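Local coordinates for capsular polysaccharide export system protein KpsC (Thermosulfurimonas dismutans, PDB 6MGD), which probably transfers Kdo from CMP-Kdo to make a beta-2,7 linkage in the glycolipid anchor of Gram-negative bacterial capsules, at residues Gly171-Ile175 and Tyr260-Phe264; Val158-Glu163 and Lys176-Leu182; Phe73-Ile77 and Ala293-Tyr297; Glu107-Arg113 and Arg279-Leu284; Ser229-Ile233 and Phe246-Ala250. All blocks are in the same frame, centred on the assembly; numbering follows the deposited sequence.

Contact 1. Residues Gly171-Ile175 and Tyr260-Phe264; sequences GSPYI and YGHPF
Two loops of the Rossmann-like parallel-sheet domain meet here: Tyr260-Phe264, which follows strand 257-259, and Gly171-Ile175, which leads toward helix 178-188. They are tied directly by one backbone bond. His262 N donates to Gly171 O at 2.7 Å, and the bond is bent, with 134° at the hydrogen. A second tie runs through a water. It donates to Tyr260 O at 2.6 Å and to Ser172 OG, also at 2.6 Å, and it accepts from Ile175 N at 2.9 Å. The water therefore joins both loops with three bonds.

The side chains close the gap at two places. The Pro173 ring crosses the His262 imidazole at about a right angle. Its CD sits 4.1 Å from the centroid of the His262 ring and 30° off the ring normal, an off-centre CH-pi contact. Pro173 CG comes 3.6 Å from His262 CE1, with ND1 equally near. The imidazole stands there because CG of His262 is anti to its carbonyl carbon (chi1 -72°). His262 NE2 is bonded to Tyr275 O, which fixes the turn of the ring. At the other end Ile175 CD1 lies 3.9 Å from Tyr260 CB. The phenol of Tyr260 leads away from this loop and its OH bonds to His240.

The polar ties are thus made by backbone groups, a serine hydroxyl and a water, so the loops are joined without any charged pair. The proline-imidazole contact adds a largely apolar cover beside the direct backbone bond.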
# COMPACT_ATOMS: atom_id res chain seq x y z
N GLY A 171 1.03 -9.36 -6.10
CA GLY A 171 1.74 -9.34 -4.84
C GLY A 171 1.65 -10.62 -4.04
O GLY A 171 2.37 -10.79 -3.05
N SER A 172 0.77 -11.53 -4.43
CA SER A 172 0.61 -12.80 -3.72
C SER A 172 1.03 -13.95 -4.62
O SER A 172 0.35 -14.22 -5.62
CB SER A 172 -0.83 -12.98 -3.25
OG SER A 172 -0.96 -14.15 -2.46
N PRO A 173 2.12 -14.65 -4.32
CA PRO A 173 2.62 -15.67 -5.25
C PRO A 173 1.81 -16.95 -5.27
O PRO A 173 1.93 -17.71 -6.24
CB PRO A 173 4.05 -15.93 -4.75
CG PRO A 173 3.99 -15.62 -3.29
CD PRO A 173 3.01 -14.48 -3.15
N TYR A 174 1.00 -17.22 -4.25
CA TYR A 174 0.34 -18.52 -4.15
C TYR A 174 -1.12 -18.40 -3.71
O TYR A 174 -2.02 -18.88 -4.41
CB TYR A 174 1.11 -19.42 -3.18
CG TYR A 174 0.62 -20.84 -3.12
CD1 TYR A 174 0.71 -21.68 -4.22
CD2 TYR A 174 0.09 -21.36 -1.94
CE1 TYR A 174 0.26 -22.98 -4.17
CE2 TYR A 174 -0.35 -22.67 -1.88
CZ TYR A 174 -0.26 -23.48 -3.00
OH TYR A 174 -0.70 -24.78 -2.93
N ILE A 175 -1.36 -17.78 -2.56
CA ILE A 175 -2.71 -17.65 -2.02
C ILE A 175 -3.41 -16.50 -2.74
O ILE A 175 -2.86 -15.40 -2.87
CB ILE A 175 -2.67 -17.42 -0.50
CG1 ILE A 175 -1.96 -18.59 0.19
CG2 ILE A 175 -4.08 -17.24 0.05
CD1 ILE A 175 -1.79 -18.39 1.68
N TYR A 260 1.27 -13.69 4.40
CA TYR A 260 1.06 -14.87 3.57
C TYR A 260 1.24 -14.58 2.09
O TYR A 260 1.21 -15.52 1.28
CB TYR A 260 -0.33 -15.46 3.83
CG TYR A 260 -0.47 -16.07 5.21
CD1 TYR A 260 -0.60 -15.27 6.34
CD2 TYR A 260 -0.47 -17.45 5.39
CE1 TYR A 260 -0.72 -15.82 7.60
CE2 TYR A 260 -0.60 -18.01 6.64
CZ TYR A 260 -0.72 -17.19 7.75
OH TYR A 260 -0.85 -17.73 9.01
N GLY A 261 1.41 -13.32 1.71
CA GLY A 261 1.79 -12.93 0.37
C GLY A 261 3.09 -12.15 0.39
O GLY A 261 3.96 -12.43 1.22
N HIS A 262 3.24 -11.17 -0.49
CA HIS A 262 4.45 -10.35 -0.57
C HIS A 262 4.08 -8.87 -0.70
O HIS A 262 4.28 -8.26 -1.75
CB HIS A 262 5.33 -10.78 -1.74
CG HIS A 262 6.01 -12.09 -1.54
ND1 HIS A 262 6.33 -12.93 -2.59
CD2 HIS A 262 6.45 -12.71 -0.42
CE1 HIS A 262 6.93 -14.01 -2.11
NE2 HIS A 262 7.01 -13.90 -0.80
N PRO A 263 3.55 -8.27 0.37
CA PRO A 263 3.26 -6.83 0.34
C PRO A 263 4.56 -6.03 0.33
O PRO A 263 5.66 -6.57 0.46
CB PRO A 263 2.46 -6.59 1.62
CG PRO A 263 2.89 -7.69 2.53
CD PRO A 263 3.15 -8.88 1.65
N PHE A 264 4.41 -4.71 0.19
CA PHE A 264 5.57 -3.84 0.06
C PHE A 264 6.44 -3.84 1.31
O PHE A 264 7.63 -3.52 1.23
CB PHE A 264 5.12 -2.41 -0.28
CG PHE A 264 4.57 -1.63 0.89
CD1 PHE A 264 3.21 -1.62 1.15
CD2 PHE A 264 5.40 -0.88 1.71
CE1 PHE A 264 2.69 -0.89 2.21
CE2 PHE A 264 4.90 -0.15 2.77
CZ PHE A 264 3.54 -0.16 3.03
O HOH W 1 0.39 -15.97 -1.19

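Contact 2. Residues Val158-Glu163 and Lys176-Leu182; sequences VPGQVE and KTNLELL
The Asn178 amide and the Glu163 carboxylate are the flat groups here, with planes 23° apart. The carboxylate lies to one side of the amide plane, displaced from it rather than stacked on it. At the amide edge, in its plane, sits Gln161 O, which takes the bond from Asn178 ND2 at 3.1 Å. On the other arm of the amide, Asn178 OD1 accepts from Gln161 N at 3.0 Å. That bond is nearly straight (171°), with the donor tilted from the carbonyl plane. One side chain thus satisfies both backbone polar atoms of Gln161. CG of Asn178 lies anti to its carbonyl carbon (chi1 -57°), which turns the amide toward this loop.

Glu163 OE2 accepts from Asn178 N at 3.0 Å on its anti side, somewhat out of the carboxylate plane. The extended glutamate also passes the Thr177 side chain, with OE2 3.3 Å from Thr177 CB. Thr177 is the N-cap of helix 178-188, and its OG1 takes the bond from Glu180 N at 3.1 Å. Deeper in, Val158 CG1 rests against two leucines, 3.7 Å from Leu181 CD2 and 3.7 Å from Leu182 CD2. This joins the end of strand 155-159 to the first turns of the helix that leads on to strand 193-197, the start of a beta-alpha-beta unit.

Putting a leucine in place of Asn178 would probably leave Gln161 N and O without these partners and let the loop shift. The Glu163 carboxylate, placed at the helix start, is likely to be favoured by the helix dipole.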
# COMPACT_ATOMS: atom_id res chain seq x y z
N VAL A 158 -7.29 -11.48 11.14
CA VAL A 158 -7.08 -11.59 9.70
C VAL A 158 -7.99 -10.60 8.98
O VAL A 158 -9.22 -10.78 8.98
CB VAL A 158 -7.33 -13.03 9.21
CG1 VAL A 158 -7.30 -13.09 7.69
CG2 VAL A 158 -6.31 -13.99 9.80
N PRO A 159 -7.44 -9.55 8.38
CA PRO A 159 -8.28 -8.60 7.62
C PRO A 159 -8.52 -9.12 6.21
O PRO A 159 -7.58 -9.38 5.46
CB PRO A 159 -7.43 -7.32 7.61
CG PRO A 159 -6.03 -7.81 7.69
CD PRO A 159 -6.05 -9.09 8.49
N GLY A 160 -9.79 -9.29 5.86
CA GLY A 160 -10.13 -9.69 4.51
C GLY A 160 -9.88 -8.58 3.51
O GLY A 160 -9.91 -7.39 3.83
N GLN A 161 -9.62 -8.99 2.27
CA GLN A 161 -9.39 -8.06 1.17
C GLN A 161 -10.42 -8.30 0.07
O GLN A 161 -11.08 -9.33 0.02
CB GLN A 161 -7.98 -8.21 0.59
CG GLN A 161 -6.85 -7.94 1.57
CD GLN A 161 -5.49 -8.09 0.93
OE1 GLN A 161 -4.56 -8.64 1.53
NE2 GLN A 161 -5.36 -7.61 -0.30
N VAL A 162 -10.53 -7.32 -0.82
CA VAL A 162 -11.27 -7.51 -2.07
C VAL A 162 -10.39 -8.35 -2.99
O VAL A 162 -9.28 -7.95 -3.34
CB VAL A 162 -11.64 -6.17 -2.71
CG1 VAL A 162 -12.78 -6.36 -3.70
CG2 VAL A 162 -12.01 -5.16 -1.64
N GLU A 163 -10.89 -9.53 -3.37
CA GLU A 163 -10.05 -10.50 -4.06
C GLU A 163 -9.64 -10.05 -5.45
O GLU A 163 -8.63 -10.54 -5.97
CB GLU A 163 -10.77 -11.85 -4.13
CG GLU A 163 -10.93 -12.51 -2.77
CD GLU A 163 -11.76 -13.78 -2.83
OE1 GLU A 163 -12.41 -14.02 -3.86
OE2 GLU A 163 -11.75 -14.53 -1.83
N LYS A 176 -4.64 -16.75 -3.21
CA LYS A 176 -5.38 -15.76 -3.98
C LYS A 176 -6.75 -15.42 -3.42
O LYS A 176 -7.39 -14.50 -3.94
CB LYS A 176 -5.54 -16.23 -5.43
CG LYS A 176 -4.51 -15.65 -6.39
CD LYS A 176 -3.12 -16.18 -6.09
CE LYS A 176 -2.09 -15.61 -7.04
NZ LYS A 176 -1.96 -14.13 -6.89
N THR A 177 -7.24 -16.13 -2.41
CA THR A 177 -8.57 -15.88 -1.87
C THR A 177 -8.50 -15.71 -0.36
O THR A 177 -7.52 -16.08 0.28
CB THR A 177 -9.55 -17.01 -2.22
OG1 THR A 177 -9.08 -18.24 -1.66
CG2 THR A 177 -9.70 -17.16 -3.72
N ASN A 178 -9.56 -15.13 0.20
CA ASN A 178 -9.65 -15.02 1.65
C ASN A 178 -9.82 -16.39 2.29
O ASN A 178 -9.29 -16.66 3.37
CB ASN A 178 -10.80 -14.10 2.05
CG ASN A 178 -10.69 -12.71 1.45
OD1 ASN A 178 -9.81 -11.93 1.83
ND2 ASN A 178 -11.59 -12.39 0.53
N LEU A 179 -10.57 -17.28 1.63
CA LEU A 179 -10.80 -18.62 2.18
C LEU A 179 -9.49 -19.40 2.25
O LEU A 179 -9.22 -20.06 3.26
CB LEU A 179 -11.83 -19.37 1.33
CG LEU A 179 -13.21 -18.74 1.18
CD1 LEU A 179 -13.26 -17.72 0.03
CD2 LEU A 179 -14.27 -19.81 0.99
N GLU A 180 -8.68 -19.34 1.20
CA GLU A 180 -7.36 -19.97 1.25
C GLU A 180 -6.46 -19.30 2.28
O GLU A 180 -5.65 -19.97 2.92
CB GLU A 180 -6.71 -19.93 -0.14
CG GLU A 180 -7.29 -20.93 -1.12
CD GLU A 180 -7.12 -22.36 -0.66
OE1 GLU A 180 -8.13 -23.09 -0.56
OE2 GLU A 180 -5.97 -22.76 -0.39
N LEU A 181 -6.59 -17.98 2.45
CA LEU A 181 -5.85 -17.31 3.51
C LEU A 181 -6.28 -17.81 4.88
O LEU A 181 -5.45 -18.25 5.69
CB LEU A 181 -6.04 -15.79 3.40
CG LEU A 181 -5.42 -14.98 4.54
CD1 LEU A 181 -3.92 -15.25 4.65
CD2 LEU A 181 -5.69 -13.49 4.36
N LEU A 182 -7.59 -17.77 5.15
CA LEU A 182 -8.10 -18.27 6.43
C LEU A 182 -7.77 -19.74 6.62
O LEU A 182 -7.47 -20.17 7.74
CB LEU A 182 -9.61 -18.04 6.51
CG LEU A 182 -10.03 -16.59 6.77
CD1 LEU A 182 -11.55 -16.46 6.76
CD2 LEU A 182 -9.46 -16.11 8.09

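Contact 3. Residues Phe73-Ile77 and Ala293-Tyr297; sequences FIRSI and ALLLY
Leu294 CD2 makes most of the apolar contact. It lies 3.5 Å from Phe73 CB and 3.6 Å from Ile74 CG1. Ile77 CD1 is a more distant neighbour of Leu294 CD2, at 4.5 Å. The Ile74 and Leu294 side chains cross at about a right angle. CG of Leu294 is anti to its carbonyl carbon (chi1 -75°), which aims the side chain at the loop. Of its two branches it is CD2 that meets Phe73 and Ile74. No hydrogen bond links the two segments.

Two aromatic rings take part. Ala293 O approaches the Phe73 ring edge, near its plane, 3.3 Å from Phe73 CD2. A carbonyl there faces the slightly positive rim of the ring. Phe73 CE2 lies 4.1 Å from Ala293 CB. The same CE2 meets the edge of the Tyr297 ring, 4.1 Å from its CD2. Tyr297 OH bonds with Asp92, while Phe264 stacks on the Phe73 ring.

The loop after strand 64-71 of the mixed sheet is thereby packed against the end of helix 286-296. That helix follows the parallel sheet and leads to strand 298-300, which returns to the mixed sheet. Such a crossing back between two Rossmann-like domains is a feature of the GT-B glycosyltransferase fold.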
# COMPACT_ATOMS: atom_id res chain seq x y z
N PHE A 73 -0.16 6.36 1.15
CA PHE A 73 -0.32 5.50 2.31
C PHE A 73 -0.98 6.21 3.49
O PHE A 73 -1.76 5.59 4.21
CB PHE A 73 1.03 4.94 2.75
CG PHE A 73 1.66 4.02 1.74
CD1 PHE A 73 0.89 3.15 0.99
CD2 PHE A 73 3.03 4.03 1.54
CE1 PHE A 73 1.47 2.30 0.07
CE2 PHE A 73 3.62 3.18 0.62
CZ PHE A 73 2.84 2.32 -0.12
N ILE A 74 -0.68 7.50 3.69
CA ILE A 74 -1.18 8.20 4.87
C ILE A 74 -2.67 8.51 4.75
O ILE A 74 -3.41 8.41 5.73
CB ILE A 74 -0.35 9.48 5.12
CG1 ILE A 74 0.94 9.12 5.86
CG2 ILE A 74 -1.15 10.51 5.90
CD1 ILE A 74 1.78 10.32 6.23
N ARG A 75 -3.12 8.86 3.55
CA ARG A 75 -4.54 9.10 3.30
C ARG A 75 -5.43 7.91 3.70
O ARG A 75 -6.65 8.07 3.75
CB ARG A 75 -4.72 9.44 1.82
CG ARG A 75 -6.12 9.87 1.40
CD ARG A 75 -6.79 8.77 0.59
NE ARG A 75 -8.24 8.81 0.72
CZ ARG A 75 -9.05 7.83 0.32
NH1 ARG A 75 -10.36 7.94 0.47
NH2 ARG A 75 -8.54 6.73 -0.23
N SER A 76 -4.84 6.76 4.04
CA SER A 76 -5.61 5.52 4.15
C SER A 76 -5.49 4.81 5.50
O SER A 76 -6.38 4.05 5.87
CB SER A 76 -5.19 4.55 3.05
OG SER A 76 -5.95 4.72 1.87
N ILE A 77 -4.39 5.03 6.22
CA ILE A 77 -4.04 4.15 7.34
C ILE A 77 -4.52 4.68 8.69
O ILE A 77 -3.71 4.87 9.61
CB ILE A 77 -2.53 3.88 7.38
CG1 ILE A 77 -1.73 5.19 7.35
CG2 ILE A 77 -2.11 2.97 6.24
CD1 ILE A 77 -0.24 4.98 7.54
N ALA A 293 8.84 4.39 2.99
CA ALA A 293 7.49 4.20 2.47
C ALA A 293 6.63 5.45 2.64
O ALA A 293 5.81 5.76 1.77
CB ALA A 293 6.83 3.00 3.14
N LEU A 294 6.79 6.17 3.76
CA LEU A 294 5.92 7.29 4.08
C LEU A 294 6.53 8.65 3.78
O LEU A 294 5.80 9.57 3.40
CB LEU A 294 5.53 7.25 5.56
CG LEU A 294 4.49 6.20 5.95
CD1 LEU A 294 4.16 6.28 7.43
CD2 LEU A 294 3.23 6.38 5.11
N LEU A 295 7.84 8.81 3.93
CA LEU A 295 8.47 10.13 3.84
C LEU A 295 9.03 10.44 2.45
O LEU A 295 8.84 11.56 1.96
CB LEU A 295 9.59 10.25 4.88
CG LEU A 295 9.20 10.77 6.27
CD1 LEU A 295 8.02 10.01 6.87
CD2 LEU A 295 10.39 10.74 7.21
N LEU A 296 9.71 9.49 1.81
CA LEU A 296 10.35 9.73 0.52
C LEU A 296 9.52 9.25 -0.67
O LEU A 296 9.47 9.94 -1.69
CB LEU A 296 11.72 9.05 0.48
CG LEU A 296 12.81 9.60 1.40
CD1 LEU A 296 14.00 8.66 1.43
CD2 LEU A 296 13.23 10.98 0.94
N TYR A 297 8.87 8.10 -0.55
CA TYR A 297 8.21 7.50 -1.71
C TYR A 297 7.00 8.30 -2.19
O TYR A 297 6.94 8.62 -3.39
CB TYR A 297 7.84 6.04 -1.39
CG TYR A 297 7.24 5.26 -2.53
CD1 TYR A 297 7.91 5.12 -3.74
CD2 TYR A 297 6.00 4.63 -2.39
CE1 TYR A 297 7.37 4.38 -4.78
CE2 TYR A 297 5.45 3.89 -3.42
CZ TYR A 297 6.14 3.78 -4.62
OH TYR A 297 5.59 3.05 -5.65

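Contact 4. Residues Glu107-Arg113 and Arg279-Leu284; sequences EEILLAR and RRNIKL
Glu107 and two arginines, Arg279 and Arg280, form the charged part of this contact. Glu107 OE1 takes a bond from Arg279 NH2 at 2.8 Å through its syn lone pair, with the oxygen lying in the guanidinium plane. Arg279 NH1 adds a weak bond to the same OE1 at 3.1 Å. The carboxylate stands almost upright to this guanidinium, with planes 84° apart. The other oxygen, Glu107 OE2, makes a longer salt bridge to Arg280 NE at 3.5 Å. The glutamate reaches both because its CG is anti to the backbone N (chi1 -165°) and the rest of the chain is extended. Arg280 NH1 is held by Pro263 O and Ala266 O.

The apolar part lies further along helix 105-112. Leu110 CB meets Leu284 CD1 at 3.8 Å. Leu111 CD1 meets Ile282 CG1 at 3.9 Å, and these two chains cross at about a right angle.

Arg113, just past the helix, brings the third kind of contact. Ile282 CG2 and Leu284 CD2 lie over one face of its guanidinium, with CG2 of Ile282 3.3 Å from NH1 of Arg113. A water bonded to Lys283 N and O also takes a weak bond from Arg113 NH1.

The buried Glu107 is thus met by two positive groups, which would probably favour its charged form. Arg113 NH2 pairs with Glu288 in a salt bridge, while a face of the group lies against the two apolar side chains.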
# COMPACT_ATOMS: atom_id res chain seq x y z
N GLU A 107 11.21 -0.10 -3.53
CA GLU A 107 12.18 -1.15 -3.21
C GLU A 107 13.61 -0.67 -3.44
O GLU A 107 14.52 -1.05 -2.69
CB GLU A 107 11.88 -2.39 -4.04
CG GLU A 107 12.57 -3.66 -3.57
CD GLU A 107 12.15 -4.88 -4.38
OE1 GLU A 107 11.38 -4.71 -5.35
OE2 GLU A 107 12.59 -6.00 -4.05
N GLU A 108 13.83 0.16 -4.46
CA GLU A 108 15.16 0.71 -4.70
C GLU A 108 15.55 1.71 -3.62
O GLU A 108 16.72 1.79 -3.24
CB GLU A 108 15.24 1.35 -6.08
CG GLU A 108 14.88 0.43 -7.25
CD GLU A 108 15.69 -0.85 -7.27
OE1 GLU A 108 15.10 -1.93 -7.05
OE2 GLU A 108 16.91 -0.78 -7.50
N ILE A 109 14.58 2.48 -3.12
CA ILE A 109 14.86 3.41 -2.02
C ILE A 109 15.32 2.64 -0.79
O ILE A 109 16.33 2.98 -0.16
CB ILE A 109 13.63 4.28 -1.72
CG1 ILE A 109 13.42 5.32 -2.82
CG2 ILE A 109 13.76 4.95 -0.36
CD1 ILE A 109 12.23 6.23 -2.57
N LEU A 110 14.58 1.59 -0.43
CA LEU A 110 14.89 0.84 0.78
C LEU A 110 16.20 0.06 0.64
O LEU A 110 16.89 -0.16 1.64
CB LEU A 110 13.74 -0.11 1.11
CG LEU A 110 12.39 0.58 1.33
CD1 LEU A 110 11.28 -0.44 1.51
CD2 LEU A 110 12.46 1.53 2.53
N LEU A 111 16.56 -0.35 -0.58
CA LEU A 111 17.82 -1.06 -0.77
C LEU A 111 19.01 -0.11 -0.69
O LEU A 111 20.00 -0.39 0.00
CB LEU A 111 17.81 -1.80 -2.11
CG LEU A 111 19.14 -2.34 -2.65
CD1 LEU A 111 19.83 -3.26 -1.65
CD2 LEU A 111 18.92 -3.06 -3.97
N ALA A 112 18.94 1.02 -1.40
CA ALA A 112 20.00 2.02 -1.30
C ALA A 112 20.10 2.57 0.12
O ALA A 112 21.20 2.90 0.58
CB ALA A 112 19.76 3.15 -2.30
N ARG A 113 18.97 2.65 0.82
CA ARG A 113 18.85 2.98 2.24
C ARG A 113 19.81 4.07 2.72
O ARG A 113 20.32 4.01 3.84
CB ARG A 113 19.03 1.71 3.09
CG ARG A 113 20.37 0.99 2.94
CD ARG A 113 20.32 -0.42 3.49
NE ARG A 113 19.88 -0.46 4.88
CZ ARG A 113 20.13 -1.45 5.72
NH1 ARG A 113 20.84 -2.50 5.31
NH2 ARG A 113 19.69 -1.41 6.97
N ARG A 279 13.38 -11.66 -3.99
CA ARG A 279 14.25 -10.56 -4.40
C ARG A 279 14.69 -9.65 -3.26
O ARG A 279 15.35 -8.64 -3.53
CB ARG A 279 13.56 -9.71 -5.47
CG ARG A 279 13.27 -10.43 -6.78
CD ARG A 279 12.49 -9.55 -7.74
NE ARG A 279 13.09 -8.22 -7.86
CZ ARG A 279 12.58 -7.12 -7.32
NH1 ARG A 279 13.20 -5.96 -7.47
NH2 ARG A 279 11.46 -7.18 -6.62
N ARG A 280 14.35 -9.96 -2.01
CA ARG A 280 14.65 -9.07 -0.89
C ARG A 280 15.51 -9.81 0.13
O ARG A 280 15.11 -10.86 0.64
CB ARG A 280 13.36 -8.57 -0.24
CG ARG A 280 12.51 -7.72 -1.18
CD ARG A 280 11.21 -7.27 -0.53
NE ARG A 280 10.25 -6.80 -1.52
CZ ARG A 280 8.99 -6.47 -1.25
NH1 ARG A 280 8.53 -6.57 -0.01
NH2 ARG A 280 8.19 -6.05 -2.22
N ASN A 281 16.69 -9.26 0.41
CA ASN A 281 17.62 -9.81 1.38
C ASN A 281 17.87 -8.90 2.58
O ASN A 281 18.40 -9.36 3.59
CB ASN A 281 18.98 -10.11 0.73
CG ASN A 281 18.85 -10.95 -0.52
OD1 ASN A 281 18.48 -10.45 -1.58
ND2 ASN A 281 19.16 -12.24 -0.41
N ILE A 282 17.50 -7.62 2.49
CA ILE A 282 17.89 -6.62 3.47
C ILE A 282 17.00 -6.72 4.70
O ILE A 282 15.78 -6.94 4.59
CB ILE A 282 17.83 -5.22 2.84
CG1 ILE A 282 18.53 -5.22 1.48
CG2 ILE A 282 18.46 -4.19 3.76
CD1 ILE A 282 19.99 -5.64 1.53
N LYS A 283 17.61 -6.58 5.87
CA LYS A 283 16.89 -6.49 7.14
C LYS A 283 16.80 -5.03 7.55
O LYS A 283 17.83 -4.37 7.74
CB LYS A 283 17.59 -7.32 8.22
CG LYS A 283 16.99 -7.19 9.61
CD LYS A 283 15.61 -7.82 9.67
CE LYS A 283 15.00 -7.69 11.05
NZ LYS A 283 14.80 -6.27 11.46
N LEU A 284 15.58 -4.51 7.66
CA LEU A 284 15.34 -3.11 7.95
C LEU A 284 14.74 -2.93 9.34
O LEU A 284 14.19 -3.86 9.94
CB LEU A 284 14.41 -2.48 6.91
CG LEU A 284 14.93 -2.30 5.49
CD1 LEU A 284 13.84 -1.71 4.60
CD2 LEU A 284 16.17 -1.43 5.47
O HOH W 2 19.89 -5.52 6.35

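Contact 5. Residues Ser229-Ile233 and Phe246-Ala250; sequences SYDII and FGFEA
Ala250 N donates to Phe246 O at 3.0 Å, closing the first turn of helix 246-253, and both residues touch Ile233 of the short, weakly bonded helix about 230-233. These two helical segments come just before and just after strand 238-241 of the Rossmann-like parallel sheet. No hydrogen bond joins them.

Ile233 is the centre of the apolar contact. Its CG1 lies 3.4 Å from Phe246 CZ, and its CD1 lies 3.6 Å from the same CZ. The Ile233 and Phe246 side chains come from opposite directions. CG of Phe246 is anti to the backbone N (chi1 -161°), which sends the ring across to the isoleucine. Ile233 CG2 also faces Ala250 CB at 4.2 Å. Pro159, on strand 155-159, touches the Phe246 ring as well.

Glu249, extended beyond CG, crosses Tyr230 and Ile233 obliquely. Its carboxylate reaches the Tyr230 ring edge, with OE1 in the ring plane and 3.5 Å from Tyr230 CD2. The ring and carboxylate planes are 75° apart. Glu249 OE1 also lies 3.6 Å from Ile233 CD1. If Glu249 were an alanine, the edge of the Tyr230 ring and the Ile233 CD1 methyl would probably lose this neighbour, and a gap would open between the helices.

Ser229 touches two rings. Its CB sits over one face of its neighbour Tyr230, offset toward the rim, and at the in-plane edge of Phe246, 4.0 Å from Phe246 CE2.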
# COMPACT_ATOMS: atom_id res chain seq x y z
N SER A 229 -11.85 -0.65 13.01
CA SER A 229 -10.75 -1.45 12.47
C SER A 229 -9.51 -1.42 13.36
O SER A 229 -9.29 -2.34 14.16
CB SER A 229 -10.38 -0.97 11.06
OG SER A 229 -11.50 -0.93 10.20
N TYR A 230 -8.70 -0.38 13.22
CA TYR A 230 -7.47 -0.14 13.97
C TYR A 230 -7.58 -0.44 15.46
O TYR A 230 -6.58 -0.79 16.10
CB TYR A 230 -7.05 1.31 13.74
CG TYR A 230 -7.98 1.99 12.76
CD1 TYR A 230 -9.08 2.70 13.21
CD2 TYR A 230 -7.78 1.89 11.38
CE1 TYR A 230 -9.95 3.31 12.32
CE2 TYR A 230 -8.65 2.49 10.48
CZ TYR A 230 -9.73 3.20 10.96
OH TYR A 230 -10.59 3.81 10.07
N ASP A 231 -8.78 -0.32 16.04
CA ASP A 231 -9.00 -0.74 17.42
C ASP A 231 -9.55 -2.15 17.51
O ASP A 231 -10.22 -2.51 18.49
CB ASP A 231 -9.90 0.25 18.16
CG ASP A 231 -9.19 1.54 18.50
OD1 ASP A 231 -9.50 2.58 17.87
OD2 ASP A 231 -8.30 1.52 19.38
N ILE A 232 -9.32 -2.96 16.47
CA ILE A 232 -9.24 -4.41 16.63
C ILE A 232 -7.78 -4.85 16.69
O ILE A 232 -7.50 -5.93 17.23
CB ILE A 232 -9.98 -5.15 15.49
CG1 ILE A 232 -11.44 -4.71 15.39
CG2 ILE A 232 -9.98 -6.65 15.72
CD1 ILE A 232 -12.17 -5.32 14.20
N ILE A 233 -6.85 -4.03 16.20
CA ILE A 233 -5.42 -4.37 16.23
C ILE A 233 -4.93 -4.46 17.67
O ILE A 233 -4.20 -5.39 18.04
CB ILE A 233 -4.61 -3.34 15.42
CG1 ILE A 233 -5.18 -3.20 14.01
CG2 ILE A 233 -3.13 -3.70 15.39
CD1 ILE A 233 -4.44 -2.21 13.14
N PHE A 246 -3.38 -2.99 5.79
CA PHE A 246 -3.66 -3.18 7.21
C PHE A 246 -2.44 -3.67 7.97
O PHE A 246 -2.21 -3.28 9.13
CB PHE A 246 -4.83 -4.16 7.35
CG PHE A 246 -5.52 -4.11 8.68
CD1 PHE A 246 -5.19 -5.00 9.68
CD2 PHE A 246 -6.53 -3.19 8.91
CE1 PHE A 246 -5.84 -4.97 10.90
CE2 PHE A 246 -7.19 -3.15 10.13
CZ PHE A 246 -6.84 -4.04 11.12
N GLY A 247 -1.63 -4.53 7.34
CA GLY A 247 -0.45 -5.06 8.00
C GLY A 247 0.65 -4.03 8.20
O GLY A 247 1.43 -4.13 9.15
N PHE A 248 0.75 -3.05 7.30
CA PHE A 248 1.70 -1.96 7.51
C PHE A 248 1.28 -1.08 8.67
O PHE A 248 2.14 -0.55 9.39
CB PHE A 248 1.85 -1.14 6.23
CG PHE A 248 2.79 0.03 6.36
CD1 PHE A 248 4.09 -0.16 6.81
CD2 PHE A 248 2.39 1.31 6.01
CE1 PHE A 248 4.96 0.91 6.92
CE2 PHE A 248 3.26 2.38 6.11
CZ PHE A 248 4.54 2.18 6.57
N GLU A 249 -0.03 -0.91 8.87
CA GLU A 249 -0.51 -0.17 10.03
C GLU A 249 -0.23 -0.92 11.32
O GLU A 249 0.09 -0.31 12.35
CB GLU A 249 -2.01 0.11 9.88
CG GLU A 249 -2.64 0.80 11.08
CD GLU A 249 -4.10 1.14 10.86
OE1 GLU A 249 -4.88 0.23 10.50
OE2 GLU A 249 -4.47 2.32 11.03
N ALA A 250 -0.34 -2.25 11.29
CA ALA A 250 -0.04 -3.04 12.48
C ALA A 250 1.43 -2.93 12.86
O ALA A 250 1.77 -2.91 14.05
CB ALA A 250 -0.43 -4.51 12.25

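Overall arrangement
All five contacts lie in a protein of the GT-B type, built on two beta-sheets. Contacts 1, 2 and 5 belong to the domain built round the parallel sheet. Contacts 3 and 4 join elements from the mixed-sheet half with the chain that follows the parallel sheet. Along the chain, contact 3 closes the widest loop. Contact 4 is nested inside it, and contacts 1 and 5 inside that. Contacts 1 and 2 interleave; their centres are 11 Å apart and both use the lead-in to helix 178-188. Contacts 2 and 4 are most distant, with centres 27 Å apart. Phe264 of contact 1 packs on contacts 3 and 5, so these three contacts adjoin near the centre of the chain.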